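Local coordinates for protein globin (Geobacter sulfurreducens, PDB 2W31) that binds heme b, with two histidines on the iron, as the globin domain of a globin-coupled sensor, and probably binds oxygen, at residues Y11-D17 and K137-I141; L20-L24 and Q130-V135; N31-L35 and Q67-V71. All blocks are in the same frame, centred on the assembly; numbering follows the deposited sequence. Where two conformers were deposited one is given.

Contact 1 (Y11-D17 and K137-I141); sequences YRFTDED and KILDI
A Schellman turn at Arg12, which ends helix 4-11, and the N-cap of helix 15-23 at Thr14 pack against the long helix 125-151 of the protoglobin fold. Lys137 joins the two. Its chain runs extended past the carbonyl of Tyr11, with Lys137 CD 3.5 Å from Tyr11 O. At its end NZ gives a hydrogen bond to Arg12 O, 3.0 Å long, from above the carbonyl plane. The same NZ forms a salt bridge with Asp17, 3.0 Å from OD2, although the hydrogen bonds to the two carboxylate oxygens are weak. Asp17 is held in place: Thr14 N donates to the anti lone pair of its OD2 in a nearly straight bond. A methionine at Lys137 would probably leave the Asp17 carboxylate without its positive mate and the turn carbonyl of Arg12 without this donor. Nearer the root of the lysine the contact is apolar. With Phe13 CG anti to the backbone N (chi1 -177°), the ring turns its edge to Lys137 CB, 3.9 Å from Phe13 CD1. The CD1 methyls of Ile138 and Ile141 meet the ring obliquely. The Tyr11 hydroxyl bonds to Asp144. Asp140 forms salt bridges with Arg111 of both subunits and a hydrogen bond with Asn108 of the second subunit. Over one face of the Tyr11 ring lies Ile141 CG1, a CH-pi contact 3.8 Å from the centroid.

Contact 2 (L20-L24 and Q130-V135); sequences LLGSL and QRREAV
Leucines at the end of helix 15-23 and just after it interlock with one side of helix 125-151 in this helix-to-helix packing of the protoglobin fold. Ala134 makes the hollow. Its small side chain is consistent with the close approach here, where the CA atoms of Leu21 and Ala134 are 6.6 Å apart. Leu20 fills the space beside it. Its CB rests against Ala134 CB, and its two methyls part. Leu20 CD1 lies 3.9 Å from Gln130 CB. Leu20 CD2 lies over one face of the Arg131 guanidinium, 3.8 Å from Arg131 NH1 and set off from the centre. The side chains of Leu20 and Arg131 meet at about a right angle.

Leu21 comes in next to it. Leu21 CD2 reaches both Ala134 CB, at 4.0 Å, and Val135 CG2. That same valine methyl is touched by Leu24 CD1, at 3.8 Å, and so forms a bump between two leucines. Leu24 CD2 packs along the aliphatic part of Arg131, near CD. Phe122 packs on both Leu24 and Arg131, and Thr114, Leu115 and Ile118 of helix 100-121 touch Val135.

At the polar side a water bridges the segments. Arg131 NH1 is bonded to Glu127 O, while NE points to the water in the guanidinium plane. The Ser23 first torsion (chi1 82°) sets OG near Leu20 O, one turn back in its own helix, and OG donates to it. The hydroxyl can also accept from the water, which lies 2.8 Å from Ser23 OG and 2.8 Å from Arg131 NE.

Contact 3 (N31-L35 and Q67-V71); sequences NKERL and QDWFV. With HEM (protoporphyrin IX containing Fe), chain C.
The Phe70 ring has Leu35 seated squarely on one face. Leu35 CG stands 3.6 Å from the ring centroid and only 6° off the normal, a CH-pi contact over the middle of the ring. Its CD1 methyl bends back toward the root of the ring, 3.6 Å from Phe70 CG. Phe74 meets Phe70 in an edge-to-face stack. Phe70 CG is anti to the backbone N (chi1 173°), which carries the ring across to helix 32-44. Trp69, the next residue, packs on the heme and is part of its pocket. The heme methyl CMB lies over the centre of one indole face, and Trp69 NE1 is bonded to Asn142.

Gln67 crosses Lys32 at a slant. The lysine chain runs past the amide, with CE 3.5 Å from Gln67 NE2, and its CD packs on Val71 CG2 at 4.0 Å. Gln67 OE1 is 3.5 Å from Glu33 CA and as near to Lys32 O, two acceptors in proximity. The carboxylate and amide planes are 75° apart, and a water links them, giving a hydrogen bond to Glu33 OE2 and taking one from Gln67 NE2. Lys32 NZ forms a salt bridge with Glu33 OE2, 2.9 Å away, and a second with Glu29. This would probably share the lysine charge between two carboxylates.

Helix 62-72 thus packs one side on helix 32-44 and turns another to the porphyrin. It also bears His66, an axial ligand of the iron, so the contact backs one wall of the heme pocket in this bis-histidyl globin domain.

How the contacts relate
Contacts 1 and 2 are successive parts of one interface between helix 15-23, with the turn before it, and helix 125-151. Their centres are 9 Å apart, and Leu21 CD1 joins them, 3.8 Å from Phe13 CZ and 3.9 Å from Ile138 CB. Both also reach the second subunit. Contact 3 touches neither. Its centre is about 20 Å from that of contact 1 and 16 Å from that of contact 2, and no other protein chain of the assembly touches it. It alone of the three contains a residue of the heme pocket. The side chain of Asp140 in contact 1 is about 10 Å from a heme, and that of Val135 in contact 2 about 12 Å.

Contact 1 (Y11-D17 and K137-I141)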
loop_
_atom_site.group_PDB
_atom_site.type_symbol
_atom_site.label_atom_id
_atom_site.label_comp_id
_atom_site.label_asym_id
_atom_site.label_seq_id
_atom_site.Cartn_x
_atom_site.Cartn_y
_atom_site.Cartn_z
ATOM N N TYR A 11 8.194 -5.473 9.132
ATOM C CA TYR A 11 8.409 -4.933 7.785
ATOM C C TYR A 11 9.867 -4.980 7.328
ATOM O O TYR A 11 10.172 -4.542 6.233
ATOM C CB TYR A 11 7.928 -3.456 7.743
ATOM C CG TYR A 11 6.418 -3.304 7.700
ATOM C CD1 TYR A 11 5.734 -3.389 6.480
ATOM C CD2 TYR A 11 5.676 -3.089 8.846
ATOM C CE1 TYR A 11 4.341 -3.252 6.402
ATOM C CE2 TYR A 11 4.291 -2.948 8.791
ATOM C CZ TYR A 11 3.624 -3.068 7.575
ATOM O OH TYR A 11 2.237 -2.897 7.527
ATOM N N ARG A 12 10.748 -5.521 8.181
ATOM C CA ARG A 12 12.194 -5.487 7.948
ATOM C C ARG A 12 12.684 -4.065 7.609
ATOM O O ARG A 12 13.454 -3.834 6.682
ATOM C CB ARG A 12 12.603 -6.504 6.877
ATOM C CG ARG A 12 12.301 -7.933 7.334
ATOM C CD ARG A 12 12.751 -8.988 6.331
ATOM N NE ARG A 12 12.235 -10.300 6.713
ATOM C CZ ARG A 12 12.386 -11.385 5.968
ATOM N NH1 ARG A 12 13.036 -11.299 4.806
ATOM N NH2 ARG A 12 11.879 -12.542 6.388
ATOM N N PHE A 13 12.207 -3.109 8.391
ATOM C CA PHE A 13 12.627 -1.706 8.265
ATOM C C PHE A 13 13.811 -1.530 9.204
ATOM O O PHE A 13 13.682 -1.726 10.417
ATOM C CB PHE A 13 11.467 -0.810 8.675
ATOM C CG PHE A 13 11.761 0.688 8.515
ATOM C CD1 PHE A 13 11.296 1.389 7.411
ATOM C CD2 PHE A 13 12.503 1.387 9.491
ATOM C CE1 PHE A 13 11.541 2.765 7.262
ATOM C CE2 PHE A 13 12.751 2.785 9.334
ATOM C CZ PHE A 13 12.267 3.461 8.219
ATOM N N THR A 14 14.942 -1.128 8.651
ATOM C CA THR A 14 16.179 -1.005 9.449
ATOM C C THR A 14 16.782 0.378 9.395
ATOM O O THR A 14 16.280 1.254 8.685
ATOM C CB THR A 14 17.260 -1.916 8.904
ATOM O OG1 THR A 14 17.625 -1.509 7.578
ATOM C CG2 THR A 14 16.779 -3.377 8.898
ATOM N N ASP A 15 17.899 0.573 10.122
ATOM C CA ASP A 15 18.577 1.866 10.043
ATOM C C ASP A 15 18.991 2.234 8.614
ATOM O O ASP A 15 19.006 3.421 8.269
ATOM C CB ASP A 15 19.798 1.900 10.953
ATOM C CG ASP A 15 19.423 1.765 12.427
ATOM O OD1 ASP A 15 18.402 2.377 12.835
ATOM O OD2 ASP A 15 20.148 1.066 13.185
ATOM N N GLU A 16 19.294 1.237 7.778
ATOM C CA GLU A 16 19.570 1.531 6.381
ATOM C C GLU A 16 18.366 2.175 5.690
ATOM O O GLU A 16 18.539 3.094 4.905
ATOM C CB GLU A 16 19.970 0.307 5.556
ATOM C CG GLU A 16 20.879 0.740 4.375
ATOM C CD GLU A 16 20.803 -0.082 3.070
ATOM O OE1 GLU A 16 20.321 -1.243 3.062
ATOM O OE2 GLU A 16 21.254 0.463 2.030
ATOM N N ASP A 17 17.156 1.666 5.950
ATOM C CA ASP A 17 15.983 2.290 5.363
ATOM C C ASP A 17 15.825 3.733 5.878
ATOM O O ASP A 17 15.484 4.629 5.132
ATOM C CB ASP A 17 14.721 1.513 5.692
ATOM C CG ASP A 17 14.712 0.141 5.065
ATOM O OD1 ASP A 17 14.597 0.055 3.833
ATOM O OD2 ASP A 17 14.789 -0.850 5.815
ATOM N N LYS A 137 7.999 0.739 2.463
ATOM C CA LYS A 137 7.875 0.373 3.862
ATOM C C LYS A 137 7.276 1.510 4.719
ATOM O O LYS A 137 6.351 1.296 5.474
ATOM C CB LYS A 137 9.228 -0.064 4.444
ATOM C CG LYS A 137 9.723 -1.395 3.939
ATOM C CD LYS A 137 11.101 -1.641 4.487
ATOM C CE LYS A 137 11.903 -2.547 3.567
ATOM N NZ LYS A 137 13.346 -2.674 3.933
ATOM N N ILE A 138 7.803 2.722 4.602
ATOM C CA ILE A 138 7.269 3.792 5.458
ATOM C C ILE A 138 5.813 4.134 5.120
ATOM O O ILE A 138 5.001 4.371 6.024
ATOM C CB ILE A 138 8.214 5.024 5.519
ATOM C CG1 ILE A 138 7.902 5.864 6.770
ATOM C CG2 ILE A 138 8.190 5.907 4.244
ATOM C CD1 ILE A 138 8.162 5.129 8.063
ATOM N N LEU A 139 5.476 4.143 3.838
ATOM C CA LEU A 139 4.059 4.427 3.456
ATOM C C LEU A 139 3.168 3.305 4.002
ATOM O O LEU A 139 2.084 3.572 4.549
ATOM C CB LEU A 139 3.875 4.547 1.932
ATOM C CG LEU A 139 4.627 5.725 1.323
ATOM C CD1 LEU A 139 4.441 5.685 -0.178
ATOM C CD2 LEU A 139 4.101 7.004 1.891
ATOM N N ASP A 140 3.595 2.044 3.825
ATOM C CA ASP A 140 2.775 0.903 4.318
ATOM C C ASP A 140 2.646 0.907 5.842
ATOM O O ASP A 140 1.572 0.580 6.361
ATOM C CB ASP A 140 3.288 -0.438 3.760
ATOM C CG ASP A 140 2.894 -0.656 2.296
ATOM O OD1 ASP A 140 2.184 0.206 1.708
ATOM O OD2 ASP A 140 3.324 -1.696 1.746
ATOM N N ILE A 141 3.714 1.285 6.555
ATOM C CA ILE A 141 3.639 1.429 8.010
ATOM C C ILE A 141 2.640 2.521 8.391
ATOM O O ILE A 141 1.789 2.307 9.270
ATOM C CB ILE A 141 5.042 1.699 8.621
ATOM C CG1 ILE A 141 5.903 0.431 8.516
ATOM C CG2 ILE A 141 4.943 2.251 10.087
ATOM C CD1 ILE A 141 7.426 0.599 8.750
#

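Contact 2 (L20-L24 and Q130-V135)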
loop_
_atom_site.group_PDB
_atom_site.type_symbol
_atom_site.label_atom_id
_atom_site.label_comp_id
_atom_site.label_asym_id
_atom_site.label_seq_id
_atom_site.Cartn_x
_atom_site.Cartn_y
_atom_site.Cartn_z
ATOM N N LEU A 20 18.179 5.943 4.062
ATOM C CA LEU A 20 17.783 6.205 2.691
ATOM C C LEU A 20 16.648 7.217 2.628
ATOM O O LEU A 20 16.644 8.113 1.748
ATOM C CB LEU A 20 17.395 4.906 1.988
ATOM C CG LEU A 20 18.547 3.954 1.702
ATOM C CD1 LEU A 20 18.012 2.517 1.459
ATOM C CD2 LEU A 20 19.362 4.526 0.528
ATOM N N LEU A 21 15.673 7.095 3.551
ATOM C CA LEU A 21 14.614 8.113 3.599
ATOM C C LEU A 21 15.223 9.506 3.876
ATOM O O LEU A 21 14.815 10.501 3.257
ATOM C CB LEU A 21 13.587 7.777 4.667
ATOM C CG LEU A 21 12.774 6.506 4.383
ATOM C CD1 LEU A 21 11.895 6.238 5.587
ATOM C CD2 LEU A 21 11.919 6.679 3.115
ATOM N N GLY A 22 16.191 9.585 4.808
ATOM C CA GLY A 22 16.859 10.880 5.043
ATOM C C GLY A 22 17.519 11.419 3.779
ATOM O O GLY A 22 17.497 12.651 3.547
ATOM N N SER A 23 18.134 10.532 2.983
ATOM C CA SER A 23 18.799 10.934 1.744
ATOM C C SER A 23 17.807 11.490 0.724
ATOM O O SER A 23 18.200 12.250 -0.172
ATOM C CB SER A 23 19.616 9.774 1.148
ATOM O OG SER A 23 18.777 8.907 0.416
ATOM N N LEU A 24 16.533 11.102 0.839
ATOM C CA LEU A 24 15.475 11.644 -0.034
ATOM C C LEU A 24 14.845 12.944 0.463
ATOM O O LEU A 24 14.027 13.556 -0.241
ATOM C CB LEU A 24 14.372 10.574 -0.248
ATOM C CG LEU A 24 14.808 9.341 -1.006
ATOM C CD1 LEU A 24 13.763 8.236 -0.762
ATOM C CD2 LEU A 24 14.925 9.611 -2.522
ATOM N N GLN A 130 16.607 0.250 -3.781
ATOM C CA GLN A 130 16.741 0.475 -2.349
ATOM C C GLN A 130 15.879 1.635 -1.848
ATOM O O GLN A 130 15.250 1.509 -0.778
ATOM C CB GLN A 130 18.216 0.689 -1.977
ATOM C CG GLN A 130 19.055 -0.588 -1.989
ATOM C CD GLN A 130 20.502 -0.308 -1.538
ATOM O OE1 GLN A 130 20.790 0.755 -0.992
ATOM N NE2 GLN A 130 21.415 -1.272 -1.776
ATOM N N ARG A 131 15.825 2.728 -2.607
ATOM C CA ARG A 131 14.997 3.895 -2.238
ATOM C C ARG A 131 13.501 3.584 -2.358
ATOM O O ARG A 131 12.722 3.937 -1.454
ATOM C CB ARG A 131 15.386 5.129 -3.060
ATOM C CG ARG A 131 16.732 5.701 -2.588
ATOM C CD ARG A 131 17.483 6.496 -3.662
ATOM N NE ARG A 131 18.759 6.978 -3.115
ATOM C CZ ARG A 131 19.832 6.224 -2.897
ATOM N NH1 ARG A 131 19.829 4.929 -3.193
ATOM N NH2 ARG A 131 20.930 6.773 -2.351
ATOM N N ARG A 132 13.112 2.866 -3.423
ATOM C CA ARG A 132 11.721 2.450 -3.557
ATOM C C ARG A 132 11.338 1.536 -2.389
ATOM O O ARG A 132 10.225 1.681 -1.823
ATOM C CB ARG A 132 11.482 1.746 -4.901
ATOM C CG ARG A 132 9.999 1.542 -5.229
ATOM C CD ARG A 132 9.787 0.753 -6.507
ATOM N NE ARG A 132 10.433 -0.567 -6.466
ATOM C CZ ARG A 132 11.430 -0.955 -7.264
ATOM N NH1 ARG A 132 11.912 -0.144 -8.189
ATOM N NH2 ARG A 132 11.943 -2.171 -7.134
ATOM N N GLU A 133 12.216 0.572 -2.041
ATOM C CA GLU A 133 11.857 -0.335 -0.949
ATOM C C GLU A 133 11.656 0.411 0.387
ATOM O O GLU A 133 10.721 0.113 1.124
ATOM C CB GLU A 133 12.893 -1.461 -0.784
ATOM C CG GLU A 133 12.843 -2.529 -1.930
ATOM C CD GLU A 133 14.019 -3.505 -1.928
ATOM O OE1 GLU A 133 15.072 -3.184 -1.341
ATOM O OE2 GLU A 133 13.915 -4.554 -2.594
ATOM N N ALA A 134 12.509 1.414 0.674
ATOM C CA ALA A 134 12.394 2.176 1.924
ATOM C C ALA A 134 11.065 2.969 1.936
ATOM O O ALA A 134 10.372 3.028 2.964
ATOM C CB ALA A 134 13.594 3.151 2.072
ATOM N N VAL A 135 10.743 3.628 0.812
ATOM C CA VAL A 135 9.516 4.447 0.726
ATOM C C VAL A 135 8.281 3.542 0.844
ATOM O O VAL A 135 7.327 3.874 1.565
ATOM C CB VAL A 135 9.460 5.225 -0.600
ATOM C CG1 VAL A 135 8.046 5.706 -0.917
ATOM C CG2 VAL A 135 10.462 6.377 -0.543
HETATM O O HOH W 1 19.167 9.654 -2.289
#

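Contact 3 (N31-L35 and Q67-V71)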
loop_
_atom_site.group_PDB
_atom_site.type_symbol
_atom_site.label_atom_id
_atom_site.label_comp_id
_atom_site.label_asym_id
_atom_site.label_seq_id
_atom_site.Cartn_x
_atom_site.Cartn_y
_atom_site.Cartn_z
ATOM N N ASN A 31 9.790 19.025 -3.789
ATOM C CA ASN A 31 8.529 18.616 -4.415
ATOM C C ASN A 31 7.272 18.733 -3.547
ATOM O O ASN A 31 6.183 18.320 -3.963
ATOM C CB ASN A 31 8.661 17.179 -4.917
ATOM C CG ASN A 31 9.503 17.088 -6.161
ATOM O OD1 ASN A 31 10.695 16.808 -6.101
ATOM N ND2 ASN A 31 8.883 17.350 -7.305
ATOM N N LYS A 32 7.409 19.301 -2.345
ATOM C CA LYS A 32 6.344 19.278 -1.373
ATOM C C LYS A 32 5.077 19.996 -1.851
ATOM O O LYS A 32 3.966 19.515 -1.623
ATOM C CB LYS A 32 6.839 19.816 -0.008
ATOM C CG LYS A 32 7.091 21.319 0.104
ATOM C CD LYS A 32 7.703 21.597 1.494
ATOM C CE LYS A 32 7.682 23.079 1.863
ATOM N NZ LYS A 32 8.618 23.824 1.000
ATOM N N GLU A 33 5.250 21.136 -2.519
ATOM C CA GLU A 33 4.081 21.886 -3.020
ATOM C C GLU A 33 3.371 21.174 -4.190
ATOM O O GLU A 33 2.126 21.210 -4.281
ATOM C CB GLU A 33 4.460 23.336 -3.409
ATOM C CG GLU A 33 4.925 24.177 -2.227
ATOM C CD GLU A 33 6.434 24.121 -2.009
ATOM O OE1 GLU A 33 7.151 23.392 -2.739
ATOM O OE2 GLU A 33 6.916 24.836 -1.103
ATOM N N ARG A 34 4.158 20.570 -5.085
ATOM C CA ARG A 34 3.636 19.771 -6.196
ATOM C C ARG A 34 2.786 18.618 -5.636
ATOM O O ARG A 34 1.637 18.398 -6.087
ATOM C CB ARG A 34 4.782 19.194 -7.026
ATOM C CG ARG A 34 5.031 19.860 -8.365
ATOM C CD ARG A 34 5.987 19.052 -9.244
ATOM N NE ARG A 34 5.313 17.886 -9.799
ATOM C CZ ARG A 34 5.691 16.613 -9.643
ATOM N NH1 ARG A 34 6.789 16.281 -8.971
ATOM N NH2 ARG A 34 4.964 15.656 -10.194
ATOM N N LEU A 35 3.345 17.922 -4.631
ATOM C CA LEU A 35 2.629 16.855 -3.914
ATOM C C LEU A 35 1.337 17.405 -3.303
ATOM O O LEU A 35 0.262 16.855 -3.515
ATOM C CB LEU A 35 3.529 16.184 -2.842
ATOM C CG LEU A 35 2.947 15.006 -2.022
ATOM C CD1 LEU A 35 2.129 15.517 -0.827
ATOM C CD2 LEU A 35 2.094 14.045 -2.881
ATOM N N GLN A 67 0.674 18.532 3.532
ATOM C CA GLN A 67 2.027 18.767 3.000
ATOM C C GLN A 67 3.076 18.465 4.099
ATOM O O GLN A 67 4.108 17.790 3.853
ATOM C CB GLN A 67 2.168 20.225 2.516
ATOM C CG GLN A 67 3.480 20.486 1.805
ATOM C CD GLN A 67 3.562 21.917 1.367
ATOM O OE1 GLN A 67 3.048 22.275 0.302
ATOM N NE2 GLN A 67 4.189 22.747 2.188
ATOM N N ASP A 68 2.793 18.918 5.310
ATOM C CA ASP A 68 3.720 18.749 6.443
ATOM C C ASP A 68 3.888 17.271 6.785
ATOM O O ASP A 68 5.007 16.819 7.040
ATOM C CB ASP A 68 3.265 19.517 7.705
ATOM C CG ASP A 68 3.367 21.043 7.587
ATOM O OD1 ASP A 68 4.094 21.589 6.715
ATOM O OD2 ASP A 68 2.685 21.690 8.426
ATOM N N TRP A 69 2.778 16.516 6.768
ATOM C CA TRP A 69 2.841 15.069 7.014
ATOM C C TRP A 69 3.763 14.370 5.974
ATOM O O TRP A 69 4.601 13.501 6.330
ATOM C CB TRP A 69 1.426 14.434 6.995
ATOM C CG TRP A 69 1.529 12.902 6.867
ATOM C CD1 TRP A 69 1.741 11.995 7.864
ATOM C CD2 TRP A 69 1.498 12.151 5.630
ATOM N NE1 TRP A 69 1.861 10.698 7.317
ATOM C CE2 TRP A 69 1.691 10.787 5.955
ATOM C CE3 TRP A 69 1.304 12.513 4.275
ATOM C CZ2 TRP A 69 1.693 9.779 4.967
ATOM C CZ3 TRP A 69 1.302 11.521 3.304
ATOM C CH2 TRP A 69 1.502 10.163 3.670
ATOM N N PHE A 70 3.613 14.763 4.714
ATOM C CA PHE A 70 4.446 14.198 3.646
ATOM C C PHE A 70 5.954 14.395 3.926
ATOM O O PHE A 70 6.770 13.468 3.851
ATOM C CB PHE A 70 4.026 14.780 2.298
ATOM C CG PHE A 70 4.929 14.407 1.151
ATOM C CD1 PHE A 70 4.888 13.111 0.582
ATOM C CD2 PHE A 70 5.824 15.344 0.616
ATOM C CE1 PHE A 70 5.723 12.772 -0.475
ATOM C CE2 PHE A 70 6.627 15.011 -0.474
ATOM C CZ PHE A 70 6.597 13.715 -1.012
ATOM N N VAL A 71 6.316 15.620 4.274
ATOM C CA VAL A 71 7.702 15.893 4.625
ATOM C C VAL A 71 8.191 15.057 5.815
ATOM O O VAL A 71 9.326 14.559 5.810
ATOM C CB VAL A 71 7.872 17.392 4.898
ATOM C CG1 VAL A 71 9.265 17.698 5.439
ATOM C CG2 VAL A 71 7.635 18.148 3.589
HETATM C CHA HEM C . -6.230 15.900 9.380
HETATM C CHB HEM C . -2.791 13.189 7.369
HETATM C CHC HEM C . -6.087 11.531 4.227
HETATM C CHD HEM C . -9.012 15.174 5.454
HETATM C C1A HEM C . -5.012 15.307 9.128
HETATM C C2A HEM C . -3.798 15.484 9.905
HETATM C C3A HEM C . -2.831 14.752 9.338
HETATM C C4A HEM C . -3.436 14.078 8.193
HETATM C CMA HEM C . -1.360 14.594 9.769
HETATM C CAA HEM C . -3.672 16.369 11.186
HETATM C CBA HEM C . -4.318 15.513 12.282
HETATM C CGA HEM C . -3.992 15.941 13.699
HETATM O O1A HEM C . -2.825 15.777 14.152
HETATM O O2A HEM C . -4.930 16.437 14.385
HETATM C C1B HEM C . -3.427 12.393 6.431
HETATM C C2B HEM C . -2.863 11.242 5.743
HETATM C C3B HEM C . -3.768 10.776 4.876
HETATM C C4B HEM C . -4.928 11.654 4.948
HETATM C CMB HEM C . -1.450 10.706 6.062
HETATM C CAB HEM C . -3.658 9.599 3.909
HETATM C CBB HEM C . -2.530 9.355 3.215
HETATM C C1C HEM C . -7.134 12.419 4.225
HETATM C C2C HEM C . -8.229 12.449 3.286
HETATM C C3C HEM C . -9.018 13.481 3.602
HETATM C C4C HEM C . -8.458 14.120 4.775
HETATM C CMC HEM C . -8.441 11.487 2.119
HETATM C CAC HEM C . -10.313 13.887 2.869
HETATM C CBC HEM C . -10.552 15.110 2.405
HETATM C C1D HEM C . -8.605 15.610 6.688
HETATM C C2D HEM C . -9.381 16.496 7.568
HETATM C C3D HEM C . -8.526 16.724 8.798
HETATM C C4D HEM C . -7.300 15.975 8.538
HETATM C CMD HEM C . -10.778 17.041 7.301
HETATM C CAD HEM C . -8.838 17.598 10.043
HETATM C CBD HEM C . -9.788 16.914 11.007
HETATM C CGD HEM C . -10.297 17.962 11.977
HETATM O O1D HEM C . -10.941 18.958 11.549
HETATM O O2D HEM C . -10.062 17.793 13.193
HETATM N NA HEM C . -4.767 14.450 8.077
HETATM N NB HEM C . -4.680 12.610 5.925
HETATM N NC HEM C . -7.286 13.460 5.134
HETATM N ND HEM C . -7.406 15.342 7.307
HETATM FE FE HEM C . -6.025 13.965 6.591
HETATM O O HOH W 2 5.215 25.679 1.305
#